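Local coordinates for protein nucleoporin NUP170 (Chaetomium thermophilum, PDB 5HAX) that probably serves as a scaffold nucleoporin of the nuclear pore complex, pairing a beta-propeller domain with a helical domain to hold partner proteins, at residues D89-L94 / G106-T111; V347-R352 / S368-T373. One frame throughout, in Å; residues are numbered along the deposited sequence. Where two conformers were deposited one is given.

Contact 1 (D89-L94 / G106-T111); sequences DSSLFL and GYEEAT
The F93 ring and the E108 carboxylate meet obliquely, their planes 64° apart, with E108 OE2 3.7 Å from F93 CZ; the ring of H65 stacks on the same phenylalanine. Round the Y107 ring, one face carries the backbone N of E109, centred above it. This is the outer hairpin of a four-stranded beta-propeller blade, formed by antiparallel strands 91-96 and 105-107. L92 and Y107 make a hydrogen-bonded pair, L92 N to Y107 O at 3.0 Å and Y107 N to L92 O at 2.8 Å. F93 and G106 follow as a non-hydrogen-bonded pair, where F93 CD1 lies 3.7 Å from G106 CA. S91 OG, turned beside its backbone N (chi1 -67°) to face the glutamate, gives a weak hydrogen bond to E108 OE1. With an alanine in place of E108, that hydroxyl would probably lose its mate and a gap would open along the F93 ring. A chain of another protein hydrogen-bonds to the G106 backbone and sets an apolar side chain on Y107. On the other side of the L92-Y107 pair, towards S90 and A110, water takes over: one molecule donates to S90 O and Y107 O, both at 2.8 Å, and accepts from A110 N.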
ATOM      1  N   ASP A  89     -21.377  14.519  21.494  0.50 46.56           N
ATOM      2  CA  ASP A  89     -22.834  14.512  21.460  0.50 52.62           C
ATOM      3  C   ASP A  89     -23.330  14.737  20.035  0.50 60.60           C
ATOM      4  O   ASP A  89     -23.122  13.883  19.167  0.50 52.75           O
ATOM      5  CB  ASP A  89     -23.394  15.563  22.423  0.50 50.97           C
ATOM      6  CG  ASP A  89     -23.036  15.275  23.870  0.50 55.36           C
ATOM      7  OD1 ASP A  89     -23.057  14.089  24.267  0.50 59.62           O
ATOM      8  OD2 ASP A  89     -22.729  16.232  24.610  0.50 64.11           O
ATOM      9  N   SER A  90     -23.971  15.876  19.772  1.00 52.27           N
ATOM     10  CA  SER A  90     -24.518  16.187  18.456  1.00 53.57           C
ATOM     11  C   SER A  90     -23.608  17.095  17.632  1.00 47.15           C
ATOM     12  O   SER A  90     -24.058  17.645  16.620  1.00 52.58           O
ATOM     13  CB  SER A  90     -25.894  16.841  18.603  1.00 49.89           C
ATOM     14  OG  SER A  90     -25.815  18.032  19.366  1.00 53.09           O
ATOM     15  N   SER A  91     -22.347  17.261  18.031  1.00 49.04           N
ATOM     16  CA  SER A  91     -21.422  18.167  17.361  1.00 56.23           C
ATOM     17  C   SER A  91     -20.220  17.400  16.826  1.00 52.33           C
ATOM     18  O   SER A  91     -19.767  16.425  17.431  1.00 51.50           O
ATOM     19  CB  SER A  91     -20.956  19.275  18.313  1.00 55.11           C
ATOM     20  OG  SER A  91     -22.026  20.138  18.652  1.00 68.38           O
ATOM     21  N   LEU A  92     -19.703  17.858  15.684  1.00 45.55           N
ATOM     22  CA  LEU A  92     -18.593  17.212  14.993  1.00 45.79           C
ATOM     23  C   LEU A  92     -17.512  18.233  14.674  1.00 53.58           C
ATOM     24  O   LEU A  92     -17.811  19.356  14.258  1.00 52.54           O
ATOM     25  CB  LEU A  92     -19.072  16.547  13.699  1.00 46.70           C
ATOM     26  CG  LEU A  92     -17.988  15.915  12.826  1.00 49.36           C
ATOM     27  CD1 LEU A  92     -17.260  14.809  13.579  1.00 48.54           C
ATOM     28  CD2 LEU A  92     -18.601  15.389  11.542  1.00 48.53           C
ATOM     29  N   PHE A  93     -16.251  17.830  14.848  1.00 53.99           N
ATOM     30  CA  PHE A  93     -15.110  18.714  14.622  1.00 55.13           C
ATOM     31  C   PHE A  93     -14.027  17.966  13.857  1.00 52.70           C
ATOM     32  O   PHE A  93     -13.560  16.916  14.308  1.00 50.84           O
ATOM     33  CB  PHE A  93     -14.558  19.241  15.949  1.00 55.52           C
ATOM     34  CG  PHE A  93     -15.546  20.057  16.727  1.00 62.79           C
ATOM     35  CD1 PHE A  93     -15.727  21.400  16.445  1.00 58.37           C
ATOM     36  CD2 PHE A  93     -16.301  19.480  17.736  1.00 59.01           C
ATOM     37  CE1 PHE A  93     -16.640  22.155  17.157  1.00 61.92           C
ATOM     38  CE2 PHE A  93     -17.217  20.229  18.451  1.00 65.64           C
ATOM     39  CZ  PHE A  93     -17.386  21.569  18.160  1.00 62.46           C
ATOM     40  N   LEU A  94     -13.629  18.515  12.710  1.00 51.38           N
ATOM     41  CA  LEU A  94     -12.563  17.976  11.876  1.00 44.84           C
ATOM     42  C   LEU A  94     -11.343  18.885  11.949  1.00 54.80           C
ATOM     43  O   LEU A  94     -11.464  20.088  12.197  1.00 56.32           O
ATOM     44  CB  LEU A  94     -13.009  17.847  10.415  1.00 43.43           C
ATOM     45  CG  LEU A  94     -14.131  16.874  10.048  1.00 56.47           C
ATOM     46  CD1 LEU A  94     -15.473  17.299  10.627  1.00 60.47           C
ATOM     47  CD2 LEU A  94     -14.229  16.764   8.533  1.00 60.31           C
ATOM     48  N   GLY A 106     -15.847  23.051  12.387  1.00 68.03           N
ATOM     49  CA  GLY A 106     -16.983  22.643  13.199  1.00 62.56           C
ATOM     50  C   GLY A 106     -18.241  22.456  12.365  1.00 67.10           C
ATOM     51  O   GLY A 106     -18.511  23.220  11.440  1.00 75.71           O
ATOM     52  N   TYR A 107     -19.007  21.421  12.709  1.00 54.62           N
ATOM     53  CA  TYR A 107     -20.302  21.156  12.089  1.00 51.38           C
ATOM     54  C   TYR A 107     -21.256  20.715  13.189  1.00 61.16           C
ATOM     55  O   TYR A 107     -21.092  19.629  13.756  1.00 51.92           O
ATOM     56  CB  TYR A 107     -20.200  20.094  10.997  1.00 52.19           C
ATOM     57  CG  TYR A 107     -21.547  19.653  10.471  1.00 56.94           C
ATOM     58  CD1 TYR A 107     -22.151  18.495  10.941  1.00 64.51           C
ATOM     59  CD2 TYR A 107     -22.220  20.402   9.516  1.00 56.76           C
ATOM     60  CE1 TYR A 107     -23.385  18.091  10.466  1.00 64.57           C
ATOM     61  CE2 TYR A 107     -23.453  20.007   9.037  1.00 61.69           C
ATOM     62  CZ  TYR A 107     -24.031  18.849   9.515  1.00 65.61           C
ATOM     63  OH  TYR A 107     -25.260  18.448   9.042  1.00 67.81           O
ATOM     64  N   GLU A 108     -22.257  21.552  13.481  1.00 62.20           N
ATOM     65  CA  GLU A 108     -23.138  21.343  14.624  1.00 57.72           C
ATOM     66  C   GLU A 108     -24.610  21.421  14.232  1.00 60.34           C
ATOM     67  O   GLU A 108     -25.462  21.654  15.095  1.00 68.19           O
ATOM     68  CB  GLU A 108     -22.823  22.359  15.722  1.00 60.96           C
ATOM     69  CG  GLU A 108     -21.327  22.577  15.920  1.00 67.89           C
ATOM     70  CD  GLU A 108     -21.001  23.409  17.146  1.00 82.97           C
ATOM     71  OE1 GLU A 108     -21.785  23.380  18.117  1.00 79.90           O
ATOM     72  OE2 GLU A 108     -19.955  24.093  17.136  1.00 88.02           O
ATOM     73  N   GLU A 109     -24.929  21.221  12.950  1.00 59.36           N
ATOM     74  CA  GLU A 109     -26.323  21.237  12.523  1.00 64.34           C
ATOM     75  C   GLU A 109     -27.105  20.076  13.121  1.00 72.11           C
ATOM     76  O   GLU A 109     -28.313  20.199  13.353  1.00 72.66           O
ATOM     77  CB  GLU A 109     -26.413  21.182  10.997  1.00 66.90           C
ATOM     78  CG  GLU A 109     -25.663  22.289  10.275  1.00 79.21           C
ATOM     79  CD  GLU A 109     -26.098  23.672  10.713  1.00 87.02           C
ATOM     80  OE1 GLU A 109     -25.286  24.379  11.346  1.00 85.37           O
ATOM     81  OE2 GLU A 109     -27.252  24.052  10.422  1.00101.69           O
ATOM     82  N   ALA A 110     -26.439  18.949  13.368  1.00 69.85           N
ATOM     83  CA  ALA A 110     -27.127  17.751  13.826  1.00 69.87           C
ATOM     84  C   ALA A 110     -27.870  18.010  15.130  1.00 58.94           C
ATOM     85  O   ALA A 110     -27.423  18.772  15.993  1.00 58.32           O
ATOM     86  CB  ALA A 110     -26.135  16.603  14.013  1.00 65.09           C
ATOM     87  N   THR A 111     -29.016  17.348  15.265  1.00 56.01           N
ATOM     88  CA  THR A 111     -29.892  17.514  16.418  1.00 69.17           C
ATOM     89  C   THR A 111     -29.726  16.419  17.460  1.00 65.65           C
ATOM     90  O   THR A 111     -29.993  16.665  18.641  1.00 61.28           O
ATOM     91  CB  THR A 111     -31.359  17.562  15.963  1.00 73.19           C
ATOM     92  OG1 THR A 111     -32.221  17.499  17.106  1.00 93.23           O
ATOM     93  CG2 THR A 111     -31.691  16.405  15.015  1.00 64.46           C
TER
HETATM   94  O   HOH W   1     -25.603  19.853  17.371  1.00 41.23           O
HETATM   95  O   HOH W   2     -23.594  18.305  13.907  1.00 54.19           O

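Contact 2 (V347-R352 / S368-T373); sequences VKFPPR and SQLDKT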
ATOM      1  N   VAL A 347      -2.923 -20.589   8.748  1.00 38.52           N
ATOM      2  CA  VAL A 347      -2.857 -19.849  10.006  1.00 36.62           C
ATOM      3  C   VAL A 347      -1.424 -19.385  10.225  1.00 38.29           C
ATOM      4  O   VAL A 347      -0.491 -20.194  10.176  1.00 42.65           O
ATOM      5  CB  VAL A 347      -3.319 -20.705  11.204  1.00 41.92           C
ATOM      6  CG1 VAL A 347      -3.241 -19.895  12.497  1.00 41.70           C
ATOM      7  CG2 VAL A 347      -4.728 -21.228  10.983  1.00 40.73           C
ATOM      8  N   LYS A 348      -1.255 -18.089  10.488  1.00 33.73           N
ATOM      9  CA  LYS A 348       0.012 -17.545  10.968  1.00 37.29           C
ATOM     10  C   LYS A 348      -0.103 -17.354  12.476  1.00 38.59           C
ATOM     11  O   LYS A 348      -0.864 -16.499  12.945  1.00 37.64           O
ATOM     12  CB  LYS A 348       0.357 -16.231  10.268  1.00 35.74           C
ATOM     13  CG  LYS A 348       1.774 -15.727  10.560  1.00 34.20           C
ATOM     14  CD  LYS A 348       2.843 -16.656   9.971  1.00 36.29           C
ATOM     15  CE  LYS A 348       4.222 -16.407  10.568  1.00 44.54           C
ATOM     16  NZ  LYS A 348       4.960 -15.310   9.887  1.00 40.42           N
ATOM     17  N   PHE A 349       0.647 -18.153  13.231  1.00 41.27           N
ATOM     18  CA  PHE A 349       0.607 -18.081  14.682  1.00 36.42           C
ATOM     19  C   PHE A 349       1.481 -16.942  15.201  1.00 39.93           C
ATOM     20  O   PHE A 349       2.372 -16.459  14.499  1.00 39.57           O
ATOM     21  CB  PHE A 349       1.056 -19.407  15.288  1.00 38.19           C
ATOM     22  CG  PHE A 349       0.034 -20.505  15.167  1.00 40.83           C
ATOM     23  CD1 PHE A 349      -1.021 -20.590  16.061  1.00 40.97           C
ATOM     24  CD2 PHE A 349       0.131 -21.454  14.162  1.00 42.30           C
ATOM     25  CE1 PHE A 349      -1.961 -21.597  15.955  1.00 40.01           C
ATOM     26  CE2 PHE A 349      -0.807 -22.465  14.052  1.00 46.15           C
ATOM     27  CZ  PHE A 349      -1.854 -22.534  14.950  1.00 42.64           C
ATOM     28  N   PRO A 350       1.249 -16.504  16.436  1.00 36.96           N
ATOM     29  CA  PRO A 350       1.936 -15.310  16.952  1.00 36.57           C
ATOM     30  C   PRO A 350       3.422 -15.542  17.150  1.00 40.56           C
ATOM     31  O   PRO A 350       3.869 -16.687  17.323  1.00 37.78           O
ATOM     32  CB  PRO A 350       1.244 -15.056  18.302  1.00 38.32           C
ATOM     33  CG  PRO A 350      -0.018 -15.824  18.263  1.00 38.37           C
ATOM     34  CD  PRO A 350       0.221 -16.994  17.369  1.00 36.56           C
ATOM     35  N   PRO A 351       4.215 -14.474  17.174  1.00 38.77           N
ATOM     36  CA  PRO A 351       5.618 -14.595  17.580  1.00 41.24           C
ATOM     37  C   PRO A 351       5.716 -14.872  19.072  1.00 38.26           C
ATOM     38  O   PRO A 351       4.742 -14.764  19.815  1.00 38.37           O
ATOM     39  CB  PRO A 351       6.197 -13.226  17.227  1.00 42.86           C
ATOM     40  CG  PRO A 351       5.040 -12.298  17.464  1.00 40.83           C
ATOM     41  CD  PRO A 351       3.811 -13.063  17.029  1.00 38.20           C
ATOM     42  N   ARG A 352       6.924 -15.222  19.513  1.00 42.23           N
ATOM     43  CA  ARG A 352       7.172 -15.551  20.913  1.00 49.88           C
ATOM     44  C   ARG A 352       7.858 -14.431  21.684  1.00 60.50           C
ATOM     45  O   ARG A 352       7.568 -14.238  22.869  1.00 63.18           O
ATOM     46  CB  ARG A 352       8.015 -16.826  21.013  1.00 46.25           C
ATOM     47  CG  ARG A 352       8.141 -17.362  22.435  1.00 53.90           C
ATOM     48  CD  ARG A 352       8.374 -18.863  22.449  1.00 57.59           C
ATOM     49  NE  ARG A 352       7.150 -19.612  22.175  1.00 49.54           N
ATOM     50  CZ  ARG A 352       6.289 -20.029  23.100  1.00 45.88           C
ATOM     51  NH1 ARG A 352       6.497 -19.773  24.385  1.00 46.33           N
ATOM     52  NH2 ARG A 352       5.207 -20.707  22.734  1.00 41.73           N
ATOM     53  N   SER A 368      12.952 -24.905  15.566  1.00 92.24           N
ATOM     54  CA  SER A 368      12.524 -24.929  14.172  1.00 99.01           C
ATOM     55  C   SER A 368      11.130 -25.537  14.023  1.00 94.70           C
ATOM     56  O   SER A 368      10.590 -25.598  12.919  1.00 89.87           O
ATOM     57  CB  SER A 368      13.528 -25.709  13.322  1.00100.17           C
ATOM     58  OG  SER A 368      13.692 -27.030  13.807  1.00104.01           O
ATOM     59  N   GLN A 369      10.557 -25.988  15.135  1.00 88.79           N
ATOM     60  CA  GLN A 369       9.208 -26.530  15.120  1.00 81.19           C
ATOM     61  C   GLN A 369       8.183 -25.406  14.990  1.00 64.68           C
ATOM     62  O   GLN A 369       8.465 -24.234  15.257  1.00 64.06           O
ATOM     63  CB  GLN A 369       8.936 -27.330  16.394  1.00 87.56           C
ATOM     64  CG  GLN A 369       9.801 -28.569  16.549  1.00107.69           C
ATOM     65  CD  GLN A 369       9.560 -29.590  15.453  1.00119.65           C
ATOM     66  OE1 GLN A 369       8.443 -29.730  14.954  1.00128.18           O
ATOM     67  NE2 GLN A 369      10.611 -30.305  15.067  1.00115.61           N
ATOM     68  N   LEU A 370       6.979 -25.777  14.565  1.00 50.61           N
ATOM     69  CA  LEU A 370       5.874 -24.828  14.536  1.00 53.69           C
ATOM     70  C   LEU A 370       5.532 -24.393  15.954  1.00 51.94           C
ATOM     71  O   LEU A 370       5.207 -25.226  16.805  1.00 42.28           O
ATOM     72  CB  LEU A 370       4.653 -25.457  13.864  1.00 46.20           C
ATOM     73  CG  LEU A 370       3.416 -24.559  13.771  1.00 46.00           C
ATOM     74  CD1 LEU A 370       3.679 -23.368  12.856  1.00 44.52           C
ATOM     75  CD2 LEU A 370       2.206 -25.350  13.298  1.00 44.74           C
ATOM     76  N   ASP A 371       5.617 -23.087  16.210  1.00 42.92           N
ATOM     77  CA  ASP A 371       5.238 -22.518  17.505  1.00 44.06           C
ATOM     78  C   ASP A 371       3.768 -22.128  17.430  1.00 41.25           C
ATOM     79  O   ASP A 371       3.409 -21.119  16.819  1.00 41.99           O
ATOM     80  CB  ASP A 371       6.116 -21.323  17.853  1.00 45.07           C
ATOM     81  CG  ASP A 371       5.908 -20.842  19.276  1.00 47.99           C
ATOM     82  OD1 ASP A 371       4.960 -21.309  19.943  1.00 41.90           O
ATOM     83  OD2 ASP A 371       6.695 -19.987  19.724  1.00 45.23           O
ATOM     84  N   LYS A 372       2.916 -22.925  18.077  1.00 41.20           N
ATOM     85  CA  LYS A 372       1.468 -22.741  18.045  1.00 43.39           C
ATOM     86  C   LYS A 372       0.891 -22.445  19.426  1.00 40.11           C
ATOM     87  O   LYS A 372      -0.313 -22.632  19.640  1.00 37.96           O
ATOM     88  CB  LYS A 372       0.803 -23.984  17.453  1.00 43.15           C
ATOM     89  CG  LYS A 372       1.064 -25.251  18.264  1.00 53.84           C
ATOM     90  CD  LYS A 372       0.512 -26.490  17.579  1.00 63.12           C
ATOM     91  CE  LYS A 372       0.645 -27.717  18.468  1.00 60.12           C
ATOM     92  NZ  LYS A 372       0.008 -28.918  17.864  1.00 67.93           N
ATOM     93  N   THR A 373       1.719 -21.980  20.372  1.00 39.38           N
ATOM     94  CA  THR A 373       1.283 -21.784  21.752  1.00 36.31           C
ATOM     95  C   THR A 373       1.696 -20.436  22.337  1.00 38.13           C
ATOM     96  O   THR A 373       1.497 -20.214  23.538  1.00 41.04           O
ATOM     97  CB  THR A 373       1.828 -22.906  22.648  1.00 42.06           C
ATOM     98  OG1 THR A 373       3.253 -22.990  22.504  1.00 39.67           O
ATOM     99  CG2 THR A 373       1.200 -24.244  22.278  1.00 40.93           C
TER
HETATM  100  O   HOH W   3       2.729 -19.159  18.471  1.00 40.37           O
HETATM  101  O   HOH W   4       6.445 -17.970  17.433  1.00 45.56           O
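D371 OD1 is gripped twice: R352 NH2 reaches its syn lone pair at 2.9 Å in a nearly straight bond, and the backbone N of T373, in the same segment, adds a weak one. The second carboxylate oxygen completes a side-on salt bridge, R352 NE meeting D371 OD2 on the syn side; the modelled 2.5 Å between these two atoms is unusually short and its exact value doubtful. Guanidinium and carboxylate are nearly coplanar, 17° apart, so two nitrogens face two oxygens and neither group can turn without breaking a bond. The arginine gets there by a bend at chi3 (-76°), which brings NE and NH2 round to the acid, while D371 extends its carboxylate with CG opposite the main-chain N. A water donates to both D371 OD2 and P350 O, linking the acid to the backbone of 347-352. These residues lie where strand 341-348 leaves one blade of the beta-propeller; the segment 368-373 belongs to the long loop that leads on to strand 380-386 of the next blade. Deeper in, the buried F349 ring is sandwiched. K372 CB makes a CH-pi contact over one face, 3.8 Å from the centroid and 7° off the normal, and V347 CG1 sits over the centre of the opposite face. L370 CD1 approaches the ring obliquely, 4.2 Å from F349 CD2. The lysine's aliphatic stem thus serves the aromatic ring while its NZ goes on to S283 O. S36 OG bonds to the backbone N of D371, and F349 CB packs 3.3 Å from D371 O.

Contacts 1 and 2 illustrate a contact within a propeller blade and one in the connection between two blades. In 89-94 with 106-111 the outermost strand is paired by regular backbone hydrogen bonds within its hairpin, and its far side is met by a chain of another protein. In 347-352 with 368-373, strand 341-348, next to the edge strand 33-35, ends, and an irregular loop packs on the residues that follow the strand, through side chains and a salt bridge. Their centres lie 47 Å apart and their nearest atoms about 35 Å, so neither touches the other; contact 1 closes before contact 2 opens along the chain. Both belong to the Nup133 N-terminal-like region.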